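Local coordinates for ganglioside-induced differentiation-associated protein 2 (PDB 4UML) that is of unknown molecular function but carries in this N-terminal part a macro domain, a fold that in many relatives binds ADP-ribose or its derivatives, at residues A[17-21]-A[54-60]; A[111-115]-A[152-156]; A[179-183]-A[215-219]. All coordinates share one frame; numbering follows the deposited sequence. Where two conformers were deposited one is given.

Contact 1 of 3, residues A[17-21]-A[54-60]; sequences LPSWG and NGKVVLW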
loop_
_atom_site.group_PDB
_atom_site.type_symbol
_atom_site.label_atom_id
_atom_site.label_comp_id
_atom_site.label_asym_id
_atom_site.label_seq_id
_atom_site.Cartn_x
_atom_site.Cartn_y
_atom_site.Cartn_z
ATOM N N LEU A 17 14.040 -3.464 -8.394
ATOM C CA LEU A 17 13.905 -3.776 -6.970
ATOM C C LEU A 17 13.859 -5.278 -6.797
ATOM O O LEU A 17 13.055 -5.951 -7.440
ATOM C CB LEU A 17 12.651 -3.092 -6.352
ATOM C CG LEU A 17 12.631 -1.563 -6.441
ATOM C CD1 LEU A 17 11.433 -0.948 -5.694
ATOM C CD2 LEU A 17 13.943 -0.978 -5.924
ATOM N N PRO A 18 14.712 -5.821 -5.912
ATOM C CA PRO A 18 14.623 -7.259 -5.702
ATOM C C PRO A 18 13.318 -7.724 -5.020
ATOM O O PRO A 18 12.867 -7.149 -4.020
ATOM C CB PRO A 18 15.867 -7.563 -4.861
ATOM C CG PRO A 18 16.136 -6.291 -4.126
ATOM C CD PRO A 18 15.741 -5.192 -5.068
ATOM N N SER A 19 12.737 -8.742 -5.621
ATOM C CA SER A 19 11.491 -9.381 -5.245
ATOM C C SER A 19 11.718 -10.247 -4.006
ATOM O O SER A 19 12.843 -10.690 -3.765
ATOM C CB SER A 19 11.092 -10.297 -6.404
ATOM O OG SER A 19 9.707 -10.547 -6.437
ATOM N N TRP A 20 10.663 -10.525 -3.239
ATOM C CA TRP A 20 10.752 -11.434 -2.080
ATOM C C TRP A 20 11.127 -12.859 -2.541
ATOM O O TRP A 20 11.943 -13.539 -1.904
ATOM C CB TRP A 20 9.433 -11.420 -1.284
ATOM C CG TRP A 20 9.400 -12.355 -0.114
ATOM C CD1 TRP A 20 8.708 -13.534 -0.026
ATOM C CD2 TRP A 20 10.061 -12.178 1.139
ATOM N NE1 TRP A 20 8.914 -14.115 1.211
ATOM C CE2 TRP A 20 9.739 -13.300 1.945
ATOM C CE3 TRP A 20 10.911 -11.193 1.656
ATOM C CZ2 TRP A 20 10.242 -13.459 3.232
ATOM C CZ3 TRP A 20 11.400 -11.340 2.932
ATOM C CH2 TRP A 20 11.056 -12.468 3.717
ATOM N N GLY A 21 10.557 -13.279 -3.669
ATOM C CA GLY A 21 10.955 -14.522 -4.323
ATOM C C GLY A 21 12.402 -14.606 -4.834
ATOM O O GLY A 21 12.787 -15.639 -5.359
ATOM N N ASN A 54 5.225 -15.214 -4.560
ATOM C CA ASN A 54 6.413 -14.635 -3.959
ATOM C C ASN A 54 7.193 -13.730 -4.867
ATOM O O ASN A 54 7.902 -12.845 -4.379
ATOM C CB ASN A 54 7.385 -15.717 -3.502
ATOM C CG ASN A 54 6.925 -16.438 -2.251
ATOM O OD1 ASN A 54 5.790 -16.262 -1.765
ATOM N ND2 ASN A 54 7.810 -17.261 -1.717
ATOM N N GLY A 55 7.151 -14.033 -6.169
ATOM C CA GLY A 55 7.859 -13.260 -7.174
ATOM C C GLY A 55 7.233 -11.888 -7.427
ATOM O O GLY A 55 7.890 -11.007 -7.964
ATOM N N LYS A 56 5.987 -11.718 -6.999
ATOM C CA LYS A 56 5.258 -10.455 -7.138
ATOM C C LYS A 56 5.405 -9.500 -5.965
ATOM O O LYS A 56 5.076 -8.327 -6.077
ATOM C CB LYS A 56 3.800 -10.762 -7.345
ATOM C CG LYS A 56 3.608 -11.632 -8.571
ATOM C CD LYS A 56 2.169 -12.047 -8.749
ATOM C CE LYS A 56 2.018 -12.777 -10.077
ATOM N NZ LYS A 56 0.610 -12.759 -10.529
ATOM N N VAL A 57 5.905 -9.987 -4.844
ATOM C CA VAL A 57 6.009 -9.183 -3.649
ATOM C C VAL A 57 7.394 -8.582 -3.542
ATOM O O VAL A 57 8.398 -9.279 -3.753
ATOM C CB VAL A 57 5.762 -10.043 -2.400
ATOM C CG1 VAL A 57 6.101 -9.264 -1.138
ATOM C CG2 VAL A 57 4.328 -10.489 -2.385
ATOM N N VAL A 58 7.439 -7.296 -3.208
ATOM C CA VAL A 58 8.656 -6.570 -3.002
ATOM C C VAL A 58 8.589 -5.784 -1.679
ATOM O O VAL A 58 7.624 -5.047 -1.417
ATOM C CB VAL A 58 8.889 -5.568 -4.159
ATOM C CG1 VAL A 58 10.162 -4.794 -3.940
ATOM C CG2 VAL A 58 8.857 -6.257 -5.524
ATOM N N LEU A 59 9.620 -5.926 -0.847
ATOM C CA LEU A 59 9.794 -5.065 0.310
ATOM C C LEU A 59 10.890 -4.049 0.034
ATOM O O LEU A 59 12.017 -4.418 -0.293
ATOM C CB LEU A 59 10.167 -5.882 1.537
ATOM C CG LEU A 59 10.431 -5.090 2.828
ATOM C CD1 LEU A 59 9.199 -4.361 3.300
ATOM C CD2 LEU A 59 10.903 -6.013 3.946
ATOM N N TRP A 60 10.578 -2.765 0.185
ATOM C CA TRP A 60 11.517 -1.732 -0.198
ATOM C C TRP A 60 11.501 -0.649 0.818
ATOM O O TRP A 60 10.440 -0.053 1.075
ATOM C CB TRP A 60 11.132 -1.141 -1.544
ATOM C CG TRP A 60 11.972 -0.014 -1.967
ATOM C CD1 TRP A 60 13.319 -0.071 -2.281
ATOM C CD2 TRP A 60 11.566 1.342 -2.172
ATOM N NE1 TRP A 60 13.761 1.180 -2.649
ATOM C CE2 TRP A 60 12.703 2.056 -2.612
ATOM C CE3 TRP A 60 10.348 2.025 -2.037
ATOM C CZ2 TRP A 60 12.662 3.420 -2.889
ATOM C CZ3 TRP A 60 10.297 3.363 -2.326
ATOM C CH2 TRP A 60 11.445 4.055 -2.764
HETATM O O HOH W 1 11.689 -7.690 -1.685
HETATM O O HOH W 2 13.291 -4.564 -2.835
#

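Contact 2 of 3, residues A[111-115]-A[152-156]; sequences GEAKL and NVLQL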
loop_
_atom_site.group_PDB
_atom_site.type_symbol
_atom_site.label_atom_id
_atom_site.label_comp_id
_atom_site.label_asym_id
_atom_site.label_seq_id
_atom_site.Cartn_x
_atom_site.Cartn_y
_atom_site.Cartn_z
ATOM N N GLY A 111 -11.837 3.400 5.323
ATOM C CA GLY A 111 -11.898 2.122 4.655
ATOM C C GLY A 111 -12.054 2.143 3.156
ATOM O O GLY A 111 -11.853 1.128 2.522
ATOM N N GLU A 112 -12.435 3.252 2.558
ATOM C CA GLU A 112 -12.651 3.214 1.116
ATOM C C GLU A 112 -11.434 3.773 0.371
ATOM O O GLU A 112 -10.563 4.375 0.969
ATOM C CB GLU A 112 -13.970 3.909 0.701
ATOM C CG GLU A 112 -13.924 5.414 0.571
ATOM C CD GLU A 112 -15.145 6.053 -0.143
ATOM O OE1 GLU A 112 -15.534 5.644 -1.268
ATOM O OE2 GLU A 112 -15.689 7.020 0.397
ATOM N N ALA A 113 -11.368 3.526 -0.930
ATOM C CA ALA A 113 -10.252 4.003 -1.748
ATOM C C ALA A 113 -10.752 4.747 -2.973
ATOM O O ALA A 113 -11.803 4.424 -3.519
ATOM C CB ALA A 113 -9.358 2.848 -2.162
ATOM N N LYS A 114 -9.983 5.731 -3.405
ATOM C CA LYS A 114 -10.353 6.589 -4.526
ATOM C C LYS A 114 -9.141 6.966 -5.394
ATOM O O LYS A 114 -8.076 7.339 -4.887
ATOM C CB LYS A 114 -11.031 7.887 -4.024
ATOM C CG LYS A 114 -12.427 7.694 -3.419
ATOM C CD LYS A 114 -13.144 9.012 -3.178
ATOM C CE LYS A 114 -14.620 8.789 -2.874
ATOM N NZ LYS A 114 -15.308 10.099 -2.641
ATOM N N LEU A 115 -9.358 6.932 -6.707
ATOM C CA LEU A 115 -8.322 7.100 -7.684
ATOM C C LEU A 115 -8.201 8.555 -8.118
ATOM O O LEU A 115 -9.218 9.236 -8.341
ATOM C CB LEU A 115 -8.686 6.260 -8.898
ATOM C CG LEU A 115 -7.553 6.062 -9.900
ATOM C CD1 LEU A 115 -6.572 5.014 -9.388
ATOM C CD2 LEU A 115 -8.133 5.644 -11.239
ATOM N N ASN A 152 -9.877 -2.573 -0.867
ATOM C CA ASN A 152 -10.337 -1.610 -1.846
ATOM C C ASN A 152 -9.253 -1.028 -2.759
ATOM O O ASN A 152 -9.532 -0.681 -3.919
ATOM C CB ASN A 152 -11.142 -0.524 -1.158
ATOM C CG ASN A 152 -12.521 -1.017 -0.735
ATOM O OD1 ASN A 152 -13.149 -1.765 -1.473
ATOM N ND2 ASN A 152 -12.975 -0.632 0.456
ATOM N N VAL A 153 -8.028 -0.892 -2.240
ATOM C CA VAL A 153 -6.903 -0.503 -3.085
ATOM C C VAL A 153 -6.702 -1.523 -4.179
ATOM O O VAL A 153 -6.603 -1.200 -5.386
ATOM C CB VAL A 153 -5.604 -0.392 -2.240
ATOM C CG1 VAL A 153 -4.368 -0.303 -3.128
ATOM C CG2 VAL A 153 -5.691 0.870 -1.385
ATOM N N LEU A 154 -6.640 -2.768 -3.732
ATOM C CA LEU A 154 -6.472 -3.881 -4.646
ATOM C C LEU A 154 -7.638 -4.034 -5.632
ATOM O O LEU A 154 -7.398 -4.408 -6.774
ATOM C CB LEU A 154 -6.268 -5.162 -3.860
ATOM C CG LEU A 154 -4.938 -5.198 -3.105
ATOM C CD1 LEU A 154 -4.935 -6.334 -2.080
ATOM C CD2 LEU A 154 -3.743 -5.278 -4.030
ATOM N N GLN A 155 -8.863 -3.764 -5.193
ATOM C CA GLN A 155 -10.068 -3.756 -6.051
ATOM C C GLN A 155 -9.906 -2.749 -7.175
ATOM O O GLN A 155 -10.229 -3.029 -8.333
ATOM C CB GLN A 155 -11.330 -3.399 -5.222
ATOM C CG GLN A 155 -12.677 -3.332 -5.977
ATOM C CD GLN A 155 -13.894 -3.234 -5.040
ATOM O OE1 GLN A 155 -13.766 -3.310 -3.820
ATOM N NE2 GLN A 155 -15.073 -3.069 -5.614
ATOM N N LEU A 156 -9.456 -1.555 -6.809
ATOM C CA LEU A 156 -9.221 -0.506 -7.785
ATOM C C LEU A 156 -8.153 -0.922 -8.767
ATOM O O LEU A 156 -8.293 -0.726 -9.973
ATOM C CB LEU A 156 -8.835 0.817 -7.125
ATOM C CG LEU A 156 -9.977 1.766 -6.797
ATOM C CD1 LEU A 156 -9.453 2.948 -5.998
ATOM C CD2 LEU A 156 -10.682 2.239 -8.073
#

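Contact 3 of 3, residues A[179-183]-A[215-219]; sequences LEDAT and TYQKL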
loop_
_atom_site.group_PDB
_atom_site.type_symbol
_atom_site.label_atom_id
_atom_site.label_comp_id
_atom_site.label_asym_id
_atom_site.label_seq_id
_atom_site.Cartn_x
_atom_site.Cartn_y
_atom_site.Cartn_z
ATOM N N LEU A 179 1.372 -1.524 15.365
ATOM C CA LEU A 179 2.063 -1.757 14.110
ATOM C C LEU A 179 2.073 -3.201 13.702
ATOM O O LEU A 179 1.843 -3.533 12.547
ATOM C CB LEU A 179 3.482 -1.208 14.186
ATOM C CG LEU A 179 4.386 -1.499 12.978
ATOM C CD1 LEU A 179 3.811 -0.879 11.707
ATOM C CD2 LEU A 179 5.784 -0.970 13.280
ATOM N N GLU A 180 2.293 -4.083 14.655
ATOM C CA GLU A 180 2.437 -5.462 14.325
ATOM C C GLU A 180 1.094 -6.063 13.892
ATOM O O GLU A 180 1.034 -6.769 12.891
ATOM C CB GLU A 180 3.025 -6.214 15.504
ATOM C CG GLU A 180 3.483 -7.603 15.156
ATOM C CD GLU A 180 4.772 -8.004 15.867
ATOM O OE1 GLU A 180 5.524 -7.145 16.402
ATOM O OE2 GLU A 180 5.042 -9.213 15.854
ATOM N N ASP A 181 0.034 -5.774 14.647
ATOM C CA ASP A 181 -1.322 -6.156 14.254
ATOM C C ASP A 181 -1.658 -5.650 12.863
ATOM O O ASP A 181 -2.176 -6.383 12.058
ATOM C CB ASP A 181 -2.357 -5.571 15.231
ATOM C CG ASP A 181 -2.304 -6.212 16.592
ATOM O OD1 ASP A 181 -1.908 -7.397 16.698
ATOM O OD2 ASP A 181 -2.699 -5.530 17.557
ATOM N N ALA A 182 -1.351 -4.390 12.598
ATOM C CA ALA A 182 -1.643 -3.766 11.315
ATOM C C ALA A 182 -0.945 -4.480 10.171
ATOM O O ALA A 182 -1.530 -4.683 9.105
ATOM C CB ALA A 182 -1.212 -2.312 11.316
ATOM N N THR A 183 0.308 -4.837 10.396
ATOM C CA THR A 183 1.124 -5.515 9.399
ATOM C C THR A 183 0.611 -6.916 9.083
ATOM O O THR A 183 0.642 -7.340 7.925
ATOM C CB THR A 183 2.611 -5.560 9.841
ATOM O OG1 THR A 183 3.076 -4.229 10.120
ATOM C CG2 THR A 183 3.445 -6.127 8.767
ATOM N N THR A 215 9.448 -5.163 11.304
ATOM C CA THR A 215 8.175 -5.879 11.464
ATOM C C THR A 215 7.765 -6.558 10.180
ATOM O O THR A 215 7.324 -7.705 10.198
ATOM C CB THR A 215 7.083 -4.922 11.952
ATOM O OG1 THR A 215 7.473 -4.380 13.210
ATOM C CG2 THR A 215 5.715 -5.607 12.105
ATOM N N TYR A 216 7.918 -5.864 9.050
ATOM C CA TYR A 216 7.654 -6.495 7.751
ATOM C C TYR A 216 8.592 -7.675 7.492
ATOM O O TYR A 216 8.158 -8.738 7.021
ATOM C CB TYR A 216 7.740 -5.474 6.608
ATOM C CG TYR A 216 6.435 -4.733 6.399
ATOM C CD1 TYR A 216 6.076 -3.713 7.232
ATOM C CD2 TYR A 216 5.560 -5.078 5.371
ATOM C CE1 TYR A 216 4.885 -3.037 7.070
ATOM C CE2 TYR A 216 4.368 -4.405 5.204
ATOM C CZ TYR A 216 4.038 -3.372 6.054
ATOM O OH TYR A 216 2.840 -2.682 5.940
ATOM N N GLN A 217 9.865 -7.502 7.825
ATOM C CA GLN A 217 10.851 -8.590 7.648
ATOM C C GLN A 217 10.466 -9.782 8.514
ATOM O O GLN A 217 10.459 -10.922 8.047
ATOM C CB GLN A 217 12.262 -8.093 7.996
ATOM C CG GLN A 217 12.733 -7.006 7.045
ATOM C CD GLN A 217 14.043 -6.358 7.454
ATOM O OE1 GLN A 217 14.325 -6.147 8.630
ATOM N NE2 GLN A 217 14.840 -5.996 6.463
ATOM N N LYS A 218 10.085 -9.482 9.758
ATOM C CA LYS A 218 9.573 -10.484 10.684
ATOM C C LYS A 218 8.373 -11.275 10.153
ATOM O O LYS A 218 8.329 -12.490 10.260
ATOM C CB LYS A 218 9.179 -9.807 11.996
ATOM C CG LYS A 218 8.923 -10.809 13.103
ATOM C CD LYS A 218 8.333 -10.155 14.330
ATOM C CE LYS A 218 7.564 -11.192 15.128
ATOM N NZ LYS A 218 7.275 -10.683 16.491
ATOM N N LEU A 219 7.387 -10.589 9.580
ATOM C CA LEU A 219 6.130 -11.240 9.199
ATOM C C LEU A 219 6.022 -11.776 7.775
ATOM O O LEU A 219 5.188 -12.638 7.498
ATOM C CB LEU A 219 4.963 -10.269 9.476
ATOM C CG LEU A 219 4.798 -9.726 10.907
ATOM C CD1 LEU A 219 3.449 -9.031 11.105
ATOM C CD2 LEU A 219 4.974 -10.801 11.967
HETATM O O HOH W 3 1.808 -2.111 8.509
#

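Contact 1 of 3, residues A[17-21]-A[54-60]
Leu17 lays its forked end against the indole of Trp60. CD1 stands 4.0 Å from the centroid of the five-membered ring of Trp60, only 16° off its normal, which makes a CH-pi contact over the face, while CD2 of Leu17 lies on the same side beyond the rim, 3.8 Å from Trp60 CD1. Both branches of the leucine thus serve the flat ring, and its CB meets Val58 CG1. Pro18 turns its ring away and works through its carbonyl: two waters donate to Pro18 O; one of them accepts from Leu59 N, the other donates to Leu59 O. Ser19 is small enough for its backbone to pass close to Val58, CA 4.1 Å from Val58 CG2. Its OG, anti to the backbone N (chi1 -156°), is thrown toward Gly55 O as a donor; the modelled bond is so short that its length is doubtful. Trp20 N makes a nearly straight hydrogen bond of 2.6 Å to Val57 O, and Trp20 CB rests 4.0 Å from Val57 CG1. The indole reaches beyond, its CD1 edge 4.1 Å from Asn54 CG with the ring and amide planes steeply inclined; NE1 bonds to Phe224 O, the ring has Arg226 as a cation-pi partner, and Asn54 ND2 bonds to Pro225 O. Gly21 N closes the run on Asn54 O at 2.8 Å, coming from above the carbonyl plane. A side chain at Gly21 would press on Gly55 N and Asn54 O. Altogether 17-21 runs antiparallel to 54-60 along the outer side of strand 57-61, an outermost strand of the macro domain's mixed sheet, by direct bonds and by water. That strand's opposite edge pairs with strand 203-208, while Trp20 and Leu59 both reach Leu220 on helix 210-223.

Contact 2 of 3, residues A[111-115]-A[152-156]
Asn152 reaches from its helix to Gly111, just ahead of the strand, and hydrogen-bonds the carbonyl there: ND2 to Gly111 O is 2.9 Å with an N-H...O angle of 161°. The acceptor lies in the plane of the Asn152 amide, though the donor is tilted from the plane of the glycine carbonyl. With CG anti to its own carbonyl carbon (chi1 -74°), the amide is carried toward Gly111, and CB remains 3.9 Å from Ala113 CB. That methyl is the apolar centre of the contact. It sits over the helix backbone at Asn152 and touches Leu156 CD1 at 3.8 Å and, more loosely, Val153 CG2. Leu156, one turn on from Asn152, also lays CD1 against Ala113 O and along the backbone toward Leu115. Alanine suits its place because so short a side chain lets the helix come close, the axes of the short segments 113-115 and 152-156 approaching to 8.0 Å.

Farther out, strand 125-129 fixes the strand side: Lys114 pairs with His128 through the backbone, Glu112 O accepts from Thr129 OG1, and Ile127 touches Ala113, Leu115 and Val153. Gly111 pairs with Val130 and has a positive phi of 90°, where a side chain would strike the preceding carbonyl. A leucine in place of Asn152 would probably leave Gly111 O without this donor and the loop leading into the strand less firmly tied to helix 139-159. The chemistry is divided: one directional amide bond ties the segment before the strand to the helix, and the rest of the contact is apolar methyl packing at an edge strand of the macro domain.

Contact 3 of 3, residues A[179-183]-A[215-219]
Leu179 O is gripped twice by Thr183, the residue of this segment that meets Tyr216: Thr183 N and Thr183 OG1 reach it from opposite faces of the carbonyl plane, OG1 at 2.8 Å. This is the usual way for a threonine in a helix to satisfy its hydroxyl one turn back. OG1 sits anti to its own carbonyl carbon (chi1 -55°), and the same rotation sends CG2 over the Tyr216 ring. There it stands 3.7 Å from the centroid of that ring and 7° off the normal, a CH-pi contact over the middle of the face. A water that donates to Thr183 OG1 also lies 2.8 Å from Tyr216 OH, so the phenol end is joined to the same hydroxyl.

The helices, 179-197 and 210-223, belong to the alpha/beta macro fold. The first provides the helix of a beta-alpha-beta crossover between the parallel neighbouring strands 164-167 and 203-208, and the second follows strand 203-208; their short segments cross at -50°.

Thr215, compact and branched at CB, turns its CG2 to within 3.6 Å of Thr183 OG1 between the helices, while its OG1 faces Leu179 CD2. The longer side chain of Leu219 brings its CD1 methyl to Thr183 CG2 at 3.7 Å and against Glu180 O. At the outer margin, exposed Lys218 stretches to Glu180: NZ donates to OE2 on its syn side, a salt bridge of 2.7 Å, the two side chains meeting at about a right angle. Deeper in, Tyr216 and Leu219 also rest on Leu187, farther along helix 179-197.

How the contacts relate
The contacts come one after another along the chain, each closing before the next opens. Contacts 1 and 2 lie at the two ends of the six-stranded mixed sheet, on its outermost strands 57-61 and 113-117, with centres about 22 Å apart on opposite sides of the chain's centre. Contact 3 joins two helices about 16 Å from contact 1, centre to centre, and touches it: Leu59 CD2 is 3.7 Å from Gln217 CG, and Leu59 CD1 packs on Tyr216 CB. Contact 2 stays about 11 Å from contact 3 at the nearest atoms. Contacts 1 and 3 thus form one continuous region at one side of the macro domain, and contact 2 lies apart at the sheet's other edge.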